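PDB 3FHL: putative oxidoreductase from Bacteroides fragilis NCTC 9343, which is a putative oxidoreductase of the Gfo/Idh/MocA family that probably binds a nicotinamide dinucleotide to carry out an oxidation or reduction. Local coordinates for residues F310-N313 and I314-H317; P97-T101 and T102-E106; S52-S56 and F57-T61; K232-Y235 and L236-E239; P271-P274 and N275-E278. One frame throughout, in Å; residues are numbered along the deposited sequence.

Contact 1 of 5, residues F310-N313 and I314-H317; sequences FYQN and IYEH
The rings of Phe310 and Tyr311 meet with Phe310 CD2 over the centre of one Tyr311 face, while Tyr311 CD2 lies at the edge of the Phe310 ring, in its plane. Ile314, a helical turn on, brings its methyl CD1 obliquely to both, 4.2 Å from Tyr311 CD1 and closer to Phe310 CE2, though these contacts belong to one of two conformers; a branched aliphatic chain fits beside two aromatic neighbours. On another flank, the amide of Gln312 donates from NE2 to Glu316 OE2 (3.3 Å), meeting the carboxylate on its anti side with the two planes 87° apart. A bend at chi2 (66°) swings this amide along the helix toward Glu316. The same carboxylate receives a water on OE1 at 2.7 Å, and that water accepts from Asn313 ND2. Glu316 thus meets Gln312 directly and Asn313 through the water, while backbone bonds such as Tyr315 N to Tyr311 O (2.9 Å) hold the turns together. Asn313 further binds Glu325 and Pro323, tying the helix to the following loop. Tyr311 hydrogen-bonds His21, and Tyr311 and Ile314 pack helix 309-320 against strand 68-71; Phe310 and Ile314 rest on strand 91-95, and Tyr311 also on helix 15-27.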
# COMPACT_ATOMS: atom_id res chain seq x y z
N PHE C 310 -5.74 -5.51 29.17
CA PHE C 310 -6.68 -4.41 29.28
C PHE C 310 -7.15 -4.26 30.73
O PHE C 310 -7.15 -3.15 31.29
CB PHE C 310 -7.88 -4.60 28.36
CG PHE C 310 -8.95 -3.56 28.54
CD1 PHE C 310 -8.80 -2.30 27.97
CD2 PHE C 310 -10.08 -3.82 29.31
CE1 PHE C 310 -9.78 -1.32 28.14
CE2 PHE C 310 -11.06 -2.84 29.49
CZ PHE C 310 -10.91 -1.59 28.90
N TYR C 311 -7.54 -5.38 31.32
CA TYR C 311 -8.02 -5.46 32.70
C TYR C 311 -6.90 -5.32 33.71
O TYR C 311 -7.06 -4.63 34.71
CB TYR C 311 -8.86 -6.73 32.90
CG TYR C 311 -10.21 -6.56 32.26
CD1 TYR C 311 -11.15 -5.69 32.83
CD2 TYR C 311 -10.56 -7.21 31.07
CE1 TYR C 311 -12.39 -5.49 32.26
CE2 TYR C 311 -11.80 -7.00 30.47
CZ TYR C 311 -12.71 -6.14 31.09
OH TYR C 311 -13.95 -5.91 30.54
N GLN C 312 -5.73 -5.89 33.41
CA GLN C 312 -4.58 -5.71 34.27
C GLN C 312 -4.23 -4.22 34.37
O GLN C 312 -3.94 -3.72 35.46
CB GLN C 312 -3.38 -6.53 33.80
CG GLN C 312 -2.13 -6.46 34.72
CD GLN C 312 -2.35 -7.07 36.12
OE1 GLN C 312 -3.33 -7.78 36.36
NE2 GLN C 312 -1.42 -6.79 37.03
N ASN C 313 -4.31 -3.51 33.25
CA ASN C 313 -4.09 -2.07 33.27
C ASN C 313 -5.11 -1.31 34.10
O ASN C 313 -4.76 -0.36 34.81
CB ASN C 313 -4.02 -1.49 31.85
CG ASN C 313 -3.88 0.03 31.86
OD1 ASN C 313 -4.77 0.74 31.40
ND2 ASN C 313 -2.78 0.52 32.43
N ILE C 314 -6.38 -1.71 34.00
CA ILE C 314 -7.44 -1.08 34.78
C ILE C 314 -7.17 -1.25 36.28
O ILE C 314 -7.30 -0.28 37.05
CB ILE C 314 -8.83 -1.63 34.39
CG1 ILE C 314 -9.22 -1.06 33.04
CG2 ILE C 314 -9.91 -1.30 35.45
CD1 ILE C 314 -10.55 -1.50 32.60
N TYR C 315 -6.76 -2.45 36.66
CA TYR C 315 -6.40 -2.73 38.04
C TYR C 315 -5.26 -1.85 38.52
O TYR C 315 -5.36 -1.22 39.57
CB TYR C 315 -6.07 -4.22 38.25
CG TYR C 315 -5.26 -4.46 39.51
CD1 TYR C 315 -5.85 -4.41 40.78
CD2 TYR C 315 -3.89 -4.71 39.43
CE1 TYR C 315 -5.10 -4.63 41.93
CE2 TYR C 315 -3.13 -4.91 40.58
CZ TYR C 315 -3.74 -4.87 41.82
OH TYR C 315 -2.97 -5.08 42.94
N GLU C 316 -4.19 -1.79 37.74
CA GLU C 316 -3.01 -0.98 38.08
C GLU C 316 -3.32 0.51 38.17
O GLU C 316 -2.74 1.22 38.97
CB GLU C 316 -1.85 -1.26 37.12
CG GLU C 316 -1.27 -2.65 37.33
CD GLU C 316 -0.02 -2.92 36.54
OE1 GLU C 316 0.58 -1.96 35.99
OE2 GLU C 316 0.37 -4.10 36.47
N HIS C 317 -4.28 0.95 37.38
CA HIS C 317 -4.76 2.32 37.43
C HIS C 317 -5.56 2.61 38.70
O HIS C 317 -5.28 3.58 39.40
CB HIS C 317 -5.61 2.61 36.20
CG HIS C 317 -6.23 3.98 36.22
ND1 HIS C 317 -5.49 5.13 36.22
CD2 HIS C 317 -7.53 4.36 36.23
CE1 HIS C 317 -6.30 6.18 36.22
NE2 HIS C 317 -7.54 5.74 36.22
O HOH W 1 -0.58 -0.89 33.76

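Contact 2 of 5, residues P97-T101 and T102-E106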
# COMPACT_ATOMS: atom_id res chain seq x y z
N PRO C 97 -19.39 1.13 19.81
CA PRO C 97 -19.23 2.59 19.75
C PRO C 97 -19.45 3.26 21.10
O PRO C 97 -20.46 3.00 21.77
CB PRO C 97 -20.30 3.03 18.74
CG PRO C 97 -20.97 1.76 18.26
CD PRO C 97 -20.69 0.72 19.27
N PHE C 98 -18.49 4.09 21.50
CA PHE C 98 -18.51 4.84 22.76
C PHE C 98 -19.83 5.59 22.91
O PHE C 98 -20.60 5.32 23.84
CB PHE C 98 -17.28 5.77 22.81
CG PHE C 98 -17.22 6.70 24.01
CD1 PHE C 98 -17.63 6.30 25.28
CD2 PHE C 98 -16.69 7.98 23.86
CE1 PHE C 98 -17.55 7.17 26.36
CE2 PHE C 98 -16.59 8.84 24.94
CZ PHE C 98 -17.03 8.45 26.18
N THR C 99 -20.10 6.52 22.00
CA THR C 99 -21.37 7.24 21.98
C THR C 99 -21.83 7.41 20.55
O THR C 99 -21.06 7.19 19.61
CB THR C 99 -21.25 8.65 22.59
OG1 THR C 99 -20.12 9.32 22.03
CG2 THR C 99 -21.10 8.59 24.10
N SER C 100 -23.09 7.81 20.37
CA SER C 100 -23.63 8.07 19.04
C SER C 100 -23.08 9.37 18.46
O SER C 100 -22.92 9.48 17.24
CB SER C 100 -25.16 8.06 19.05
OG SER C 100 -25.68 9.16 19.76
N THR C 101 -22.77 10.35 19.32
CA THR C 101 -22.17 11.62 18.88
C THR C 101 -20.94 12.00 19.71
O THR C 101 -20.78 11.55 20.84
CB THR C 101 -23.17 12.83 18.91
OG1 THR C 101 -23.28 13.35 20.24
CG2 THR C 101 -24.56 12.44 18.39
N THR C 102 -20.09 12.85 19.12
CA THR C 102 -18.88 13.38 19.76
C THR C 102 -19.20 14.25 20.99
O THR C 102 -18.50 14.18 22.00
CB THR C 102 -18.02 14.17 18.75
OG1 THR C 102 -17.61 13.29 17.69
CG2 THR C 102 -16.77 14.77 19.40
N LYS C 103 -20.26 15.05 20.88
CA LYS C 103 -20.73 15.92 21.96
C LYS C 103 -21.13 15.12 23.21
O LYS C 103 -20.83 15.53 24.33
CB LYS C 103 -21.91 16.76 21.46
CG LYS C 103 -22.25 17.96 22.32
CD LYS C 103 -23.38 18.76 21.69
CE LYS C 103 -23.70 20.03 22.48
NZ LYS C 103 -24.73 20.87 21.79
N GLN C 104 -21.80 13.99 23.00
CA GLN C 104 -22.18 13.05 24.06
C GLN C 104 -20.95 12.44 24.73
O GLN C 104 -20.92 12.27 25.95
CB GLN C 104 -23.01 11.93 23.46
CG GLN C 104 -24.48 12.26 23.18
CD GLN C 104 -25.21 11.07 22.59
OE1 GLN C 104 -24.58 10.13 22.09
NE2 GLN C 104 -26.53 11.10 22.64
N GLY C 105 -19.95 12.11 23.92
CA GLY C 105 -18.68 11.59 24.40
C GLY C 105 -17.92 12.60 25.23
O GLY C 105 -17.42 12.26 26.31
N GLU C 106 -17.83 13.83 24.75
CA GLU C 106 -17.19 14.91 25.51
C GLU C 106 -17.91 15.17 26.85
O GLU C 106 -17.26 15.45 27.86
CB GLU C 106 -17.09 16.20 24.69
CG GLU C 106 -16.10 16.08 23.52
CD GLU C 106 -16.04 17.32 22.63
OE1 GLU C 106 -17.08 18.01 22.48
OE2 GLU C 106 -14.96 17.58 22.06
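Gln104 turns its CG away from its own carbonyl carbon (chi1 -78°) and runs extended from there, which carries its amide oxygen back to Ser100 and Thr101, while Thr101 sets OG1 between its backbone N and carbonyl carbon (chi1 81°), facing the first turn of helix 102-115. The two residues form a capping box at the helix N-terminus. Thr101, at the N-cap, accepts from Gln104 N at OG1 over 3.2 Å in a nearly straight bond (162°), and Gln104 OE1 in return takes a weak bond from Thr101 N. A short hydroxyl side chain suits the N-cap because it can bend back to an amide that has no carbonyl of a preceding turn to bond. The side-chain oxygen of Gln104 has further partners: Ser100 OG donates to OE1 at 2.8 Å from well above the amide plane, and Ser100 N adds another weak bond. Next to the cap, Phe98 CE2 packs obliquely at 3.5 Å against Gly105 CA, where glycine leaves room for both the ring and the neighbouring Thr99. Phe98 also reaches helix 328-347 and strand 119-122, so the loop after strand 91-95 of the Rossmann domain is packed against both. Pro97, preceded by a cis peptide, ends a Glu-Lys-Pro sequence matching the signature of this family. Thr101 O is gripped from opposite faces of its plane, by Thr99 OG1 at 2.6 Å and by Gly105 N at 3.2 Å.

Contact 3 of 5, residues S52-S56 and F57-T61; sequences SIVRS and FKELT
Ser56 and Glu59 are joined by the shortest hydrogen bond between these two segments: Ser56 OG donates to Glu59 OE2 at 2.9 Å, and OE2 accepts with its anti lone pair. The serine hydroxyl is placed between its backbone N and carbonyl carbon (chi1 68°), facing the turn that follows, and the extended glutamate reaches back to it. Weaker polar links add to this. Arg55 N gives a weak bond to the same OE2, and Glu59 N gives another to Ser56 O at 3.4 Å. A water donates to Glu59 OE1 at 2.6 Å and accepts weakly from Arg55 N, so both carboxylate oxygens serve the end of the strand. Among the apolar contacts, Val54 slides past the glutamate stem in the opposite direction, with its CB 3.9 Å from Glu59 CB, while Val54 CG2 touches Leu60 CD2 at 4.0 Å; branched, compact chains suit this buried side. In the backbone, Phe57 O accepts from both Leu60 N and Thr61 N. The guanidinium of Arg55 is taken by Glu42, in a salt bridge, and by the carbonyl of Glu38. Strand 52-54 borders the parallel Rossmann sheet beside strand 31-37, on which Val54 and Leu60 pack, while Phe57 and Thr61 reach strand 68-71 and helix 78-87.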
# COMPACT_ATOMS: atom_id res chain seq x y z
N SER C 52 -23.51 -13.53 39.93
CA SER C 52 -24.94 -13.35 40.16
C SER C 52 -25.63 -12.76 38.94
O SER C 52 -25.27 -11.68 38.48
CB SER C 52 -25.19 -12.47 41.39
OG SER C 52 -24.70 -13.09 42.56
N ILE C 53 -26.63 -13.47 38.42
CA ILE C 53 -27.42 -12.97 37.30
C ILE C 53 -28.46 -11.96 37.78
O ILE C 53 -29.28 -12.27 38.64
CB ILE C 53 -28.08 -14.11 36.48
CG1 ILE C 53 -27.02 -14.88 35.70
CG2 ILE C 53 -29.14 -13.56 35.51
CD1 ILE C 53 -27.36 -16.33 35.41
N VAL C 54 -28.41 -10.76 37.22
CA VAL C 54 -29.47 -9.77 37.41
C VAL C 54 -30.20 -9.54 36.09
O VAL C 54 -29.69 -9.90 35.03
CB VAL C 54 -28.96 -8.44 38.05
CG1 VAL C 54 -28.47 -8.68 39.47
CG2 VAL C 54 -27.88 -7.77 37.21
N ARG C 55 -31.39 -8.97 36.16
CA ARG C 55 -32.27 -8.87 35.00
C ARG C 55 -32.27 -7.50 34.33
O ARG C 55 -32.84 -7.34 33.25
CB ARG C 55 -33.72 -9.25 35.39
CG ARG C 55 -33.93 -10.70 35.83
CD ARG C 55 -33.46 -11.67 34.77
NE ARG C 55 -33.53 -13.07 35.20
CZ ARG C 55 -32.93 -14.07 34.57
NH1 ARG C 55 -32.18 -13.84 33.49
NH2 ARG C 55 -33.05 -15.32 35.02
N SER C 56 -31.64 -6.52 34.96
CA SER C 56 -31.61 -5.18 34.39
C SER C 56 -30.30 -4.48 34.68
O SER C 56 -29.57 -4.85 35.62
CB SER C 56 -32.78 -4.32 34.90
OG SER C 56 -32.65 -4.04 36.28
N PHE C 57 -30.02 -3.46 33.88
CA PHE C 57 -28.82 -2.66 33.99
C PHE C 57 -28.83 -1.82 35.26
O PHE C 57 -27.80 -1.65 35.91
CB PHE C 57 -28.65 -1.75 32.77
CG PHE C 57 -27.41 -0.91 32.80
CD1 PHE C 57 -26.15 -1.50 32.67
CD2 PHE C 57 -27.48 0.46 33.00
CE1 PHE C 57 -25.00 -0.73 32.72
CE2 PHE C 57 -26.34 1.23 33.05
CZ PHE C 57 -25.09 0.64 32.91
N LYS C 58 -30.01 -1.29 35.60
CA LYS C 58 -30.22 -0.51 36.84
C LYS C 58 -29.77 -1.27 38.10
O LYS C 58 -29.26 -0.67 39.04
CB LYS C 58 -31.70 -0.11 36.95
CG LYS C 58 -31.97 1.04 37.92
CD LYS C 58 -33.45 1.15 38.28
CE LYS C 58 -34.16 2.23 37.47
NZ LYS C 58 -33.82 3.61 37.94
N GLU C 59 -29.92 -2.59 38.10
CA GLU C 59 -29.44 -3.44 39.20
C GLU C 59 -27.92 -3.48 39.33
O GLU C 59 -27.39 -3.88 40.38
CB GLU C 59 -30.03 -4.85 39.09
CG GLU C 59 -31.50 -4.91 39.44
CD GLU C 59 -32.13 -6.24 39.10
OE1 GLU C 59 -32.04 -7.18 39.92
OE2 GLU C 59 -32.73 -6.34 38.01
N LEU C 60 -27.20 -3.06 38.28
CA LEU C 60 -25.77 -2.86 38.39
C LEU C 60 -25.48 -1.51 38.98
O LEU C 60 -24.66 -1.39 39.89
CB LEU C 60 -25.05 -2.96 37.04
CG LEU C 60 -25.04 -4.30 36.30
CD1 LEU C 60 -24.10 -4.20 35.08
CD2 LEU C 60 -24.62 -5.40 37.22
N THR C 61 -26.12 -0.48 38.43
CA THR C 61 -25.80 0.90 38.82
C THR C 61 -26.24 1.21 40.26
O THR C 61 -25.64 2.06 40.93
CB THR C 61 -26.42 1.96 37.86
OG1 THR C 61 -27.84 1.83 37.84
CG2 THR C 61 -25.90 1.78 36.46
O HOH W 2 -32.68 -9.51 39.00

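Contact 4 of 5, residues K232-Y235 and L236-E239; sequences KASY and LMRE
Met237 lays its terminal methyl over two residues of the strand it has just left: CE lies 3.7 Å from Lys232 CE and equally 3.7 Å from Ser234 CB. The thioether chain sets out beside its backbone N (chi1 -67°) and then runs fully extended, which is what carries the methyl so far back; a long, flexible, apolar chain is well suited to covering the aliphatic part of a lysine. Lys232 crosses it obliquely and bends at chi3 (94°), leaving its ammonium group beside the methyl, with NZ to Met237 CE at 3.8 Å. That charge is directed to Glu241 and, across the dimer, to Glu148 and Glu150 of the second subunit, so a buried amine probably stays protonated among several carboxylates. Ser234 works differently. Its OG, anti to the backbone N, accepts from Leu236 N at 3.0 Å and 164°, a side-chain-to-backbone bond made as the chain bends out of strand 228-234. A water joins the same hydroxyl, at 2.7 Å, to Leu236 O, to which it donates. Leu236 packs on Val147 of the second subunit; Arg238 bonds to Leu250, and Glu239 to Ser252 and His288, all of that subunit. A serine-bonded turn thus ends a strand of the large mixed sheet characteristic of the C-terminal alpha/beta domain in this family, here at the subunit interface.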
# COMPACT_ATOMS: atom_id res chain seq x y z
N LYS C 232 -4.31 0.52 5.83
CA LYS C 232 -5.09 -0.05 4.75
C LYS C 232 -5.95 -1.20 5.20
O LYS C 232 -5.57 -1.94 6.10
CB LYS C 232 -4.16 -0.64 3.69
CG LYS C 232 -3.78 0.25 2.56
CD LYS C 232 -2.96 -0.53 1.52
CE LYS C 232 -3.82 -1.09 0.40
NZ LYS C 232 -2.94 -1.55 -0.74
N ALA C 233 -7.09 -1.37 4.54
CA ALA C 233 -7.85 -2.62 4.65
C ALA C 233 -8.67 -2.83 3.40
O ALA C 233 -9.05 -1.87 2.74
CB ALA C 233 -8.76 -2.63 5.88
N SER C 234 -8.97 -4.10 3.10
CA SER C 234 -9.73 -4.43 1.90
C SER C 234 -10.34 -5.80 2.07
O SER C 234 -9.75 -6.68 2.70
CB SER C 234 -8.81 -4.42 0.66
OG SER C 234 -9.54 -4.76 -0.52
N TYR C 235 -11.52 -5.97 1.48
CA TYR C 235 -12.17 -7.28 1.40
C TYR C 235 -11.83 -8.03 0.10
O TYR C 235 -12.35 -9.11 -0.14
CB TYR C 235 -13.68 -7.14 1.54
CG TYR C 235 -14.17 -7.24 2.97
CD1 TYR C 235 -14.01 -8.42 3.70
CD2 TYR C 235 -14.79 -6.16 3.59
CE1 TYR C 235 -14.47 -8.52 5.00
CE2 TYR C 235 -15.26 -6.26 4.90
CZ TYR C 235 -15.08 -7.44 5.60
OH TYR C 235 -15.53 -7.52 6.90
N LEU C 236 -10.96 -7.45 -0.72
CA LEU C 236 -10.52 -8.14 -1.93
C LEU C 236 -9.00 -8.20 -2.04
O LEU C 236 -8.39 -7.48 -2.84
CB LEU C 236 -11.14 -7.48 -3.17
CG LEU C 236 -12.63 -7.74 -3.42
CD1 LEU C 236 -13.04 -6.98 -4.68
CD2 LEU C 236 -12.93 -9.25 -3.55
N MET C 237 -8.40 -9.01 -1.17
CA MET C 237 -6.96 -9.27 -1.19
C MET C 237 -6.78 -10.77 -0.99
O MET C 237 -6.44 -11.23 0.11
CB MET C 237 -6.20 -8.50 -0.08
CG MET C 237 -6.16 -7.00 -0.19
SD MET C 237 -5.11 -6.19 1.05
CE MET C 237 -5.09 -4.52 0.41
N ARG C 238 -7.04 -11.53 -2.06
CA ARG C 238 -6.94 -12.99 -2.00
C ARG C 238 -5.59 -13.46 -1.51
O ARG C 238 -5.50 -14.40 -0.72
CB ARG C 238 -7.32 -13.67 -3.33
CG ARG C 238 -7.63 -15.15 -3.10
CD ARG C 238 -8.42 -15.78 -4.20
NE ARG C 238 -9.06 -17.00 -3.72
CZ ARG C 238 -10.05 -17.64 -4.33
NH1 ARG C 238 -10.53 -17.20 -5.48
NH2 ARG C 238 -10.57 -18.73 -3.79
N GLU C 239 -4.54 -12.80 -1.98
CA GLU C 239 -3.23 -12.99 -1.40
C GLU C 239 -2.97 -11.77 -0.52
O GLU C 239 -2.96 -10.63 -1.00
CB GLU C 239 -2.17 -13.16 -2.47
CG GLU C 239 -0.75 -13.35 -1.92
CD GLU C 239 -0.55 -14.67 -1.20
OE1 GLU C 239 -1.37 -15.61 -1.36
OE2 GLU C 239 0.46 -14.77 -0.47
O HOH W 3 -7.82 -4.69 -2.65

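Contact 5 of 5, residues P271-P274 and N275-E278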
# COMPACT_ATOMS: atom_id res chain seq x y z
N PRO C 271 -8.48 -18.43 28.92
CA PRO C 271 -7.23 -17.70 28.71
C PRO C 271 -6.15 -17.80 29.80
O PRO C 271 -5.11 -17.13 29.67
CB PRO C 271 -7.69 -16.25 28.52
CG PRO C 271 -9.02 -16.16 29.16
CD PRO C 271 -9.63 -17.54 29.16
N GLU C 272 -6.34 -18.63 30.82
CA GLU C 272 -5.38 -18.64 31.94
C GLU C 272 -3.94 -19.16 31.65
O GLU C 272 -2.98 -18.73 32.30
CB GLU C 272 -5.98 -19.34 33.18
CG GLU C 272 -5.58 -18.66 34.49
CD GLU C 272 -6.38 -19.12 35.69
OE1 GLU C 272 -7.62 -19.32 35.58
OE2 GLU C 272 -5.77 -19.27 36.78
N ARG C 273 -3.80 -20.02 30.64
CA ARG C 273 -2.62 -20.87 30.49
C ARG C 273 -1.31 -20.16 30.09
O ARG C 273 -1.35 -19.07 29.52
CB ARG C 273 -2.95 -22.01 29.52
CG ARG C 273 -3.36 -21.55 28.16
CD ARG C 273 -3.73 -22.73 27.30
NE ARG C 273 -3.75 -22.33 25.91
CZ ARG C 273 -4.83 -22.30 25.14
NH1 ARG C 273 -4.73 -21.90 23.88
NH2 ARG C 273 -6.01 -22.68 25.63
N PRO C 274 -0.14 -20.75 30.44
CA PRO C 274 1.18 -20.21 30.12
C PRO C 274 1.44 -19.84 28.65
O PRO C 274 2.14 -18.85 28.39
CB PRO C 274 2.12 -21.34 30.54
CG PRO C 274 1.41 -21.98 31.67
CD PRO C 274 -0.03 -21.97 31.27
N ASN C 275 0.90 -20.61 27.71
CA ASN C 275 1.15 -20.35 26.28
C ASN C 275 0.10 -19.44 25.62
O ASN C 275 0.06 -19.35 24.39
CB ASN C 275 1.33 -21.66 25.50
CG ASN C 275 0.02 -22.40 25.25
OD1 ASN C 275 -1.05 -21.90 25.60
ND2 ASN C 275 0.10 -23.58 24.65
N TRP C 276 -0.75 -18.79 26.41
CA TRP C 276 -1.82 -17.95 25.86
C TRP C 276 -1.28 -16.79 25.01
O TRP C 276 -0.37 -16.09 25.43
CB TRP C 276 -2.70 -17.39 26.97
CG TRP C 276 -3.83 -16.61 26.40
CD1 TRP C 276 -3.92 -15.26 26.28
CD2 TRP C 276 -5.03 -17.15 25.81
NE1 TRP C 276 -5.11 -14.92 25.67
CE2 TRP C 276 -5.80 -16.06 25.37
CE3 TRP C 276 -5.51 -18.45 25.61
CZ2 TRP C 276 -7.05 -16.23 24.75
CZ3 TRP C 276 -6.74 -18.62 25.00
CH2 TRP C 276 -7.50 -17.51 24.59
N GLY C 277 -1.86 -16.62 23.82
CA GLY C 277 -1.47 -15.54 22.90
C GLY C 277 -0.20 -15.80 22.11
O GLY C 277 0.20 -14.97 21.28
N GLU C 278 0.44 -16.94 22.35
CA GLU C 278 1.68 -17.27 21.65
C GLU C 278 1.44 -17.57 20.18
O GLU C 278 0.37 -18.08 19.80
CB GLU C 278 2.43 -18.43 22.33
CG GLU C 278 3.12 -18.06 23.65
CD GLU C 278 4.00 -19.18 24.21
OE1 GLU C 278 3.99 -20.31 23.68
OE2 GLU C 278 4.71 -18.91 25.21
O HOH W 4 1.84 -16.38 27.12
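Trp276 offers a face to Pro271 and an edge to Arg273. Pro271 CA sits 3.7 Å from the centroid of the six-membered ring and only 14° off its normal, a CH-pi contact, and Pro271 CB continues over the same ring at 3.7 Å from Trp276 CE2. The proline ring is compact and conformationally restricted, and its polarised C-H bonds suit the pi surface. Arg273 is turned quite differently: its guanidinium plane stands 68° to the indole, so that Trp276 CE3, an atom of the indole rim, comes over the centre of the guanidinium face, with CZ to CE3 at 3.9 Å. At the edge of the guanidinium, and in its plane, NE donates to Asn275 OD1 at 2.8 Å; the bond also lies in the carbonyl plane of the amide, although the two flat groups stand 80° apart. Both chains start from the crowded position between backbone N and carbonyl carbon, which brings NE and OD1 within bonding distance. Two overlapping beta turns shape the backbone here, type I from Arg273 to Trp276 and type II from Asn275 to Glu278. Pro274 has the constrained phi wanted at the second position of the first, and Gly277 the positive phi of the third position of the second. Arg273 also pairs with Glu269, Trp276 NE1 bonds Gln261, and Pro271 reaches helix 15-27. A water donates to Pro274 O and to Trp276 O, each at 2.8 Å.

All five are local contacts, and no pair of them touches. Contacts 2 and 3 belong to the Rossmann domain, their centres about 24 Å apart, each where the chain passes from a strand of the parallel sheet into a helix. Contacts 1, 4 and 5 fall in the C-terminal part of the chain, yet contact 1 packs on Rossmann strands 68-71 and 91-95. Contacts 1 and 5, nearest atoms about 9 Å apart, both lean on helix 15-27 and share Phe24 as a neighbour. Contact 4, about 42 Å from contact 3 between centres, alone meets the second subunit. No nucleotide lies among the atoms described, so none can be placed directly at its site, although contact 2 begins at the proline ending the family's Glu-Lys-Pro sequence.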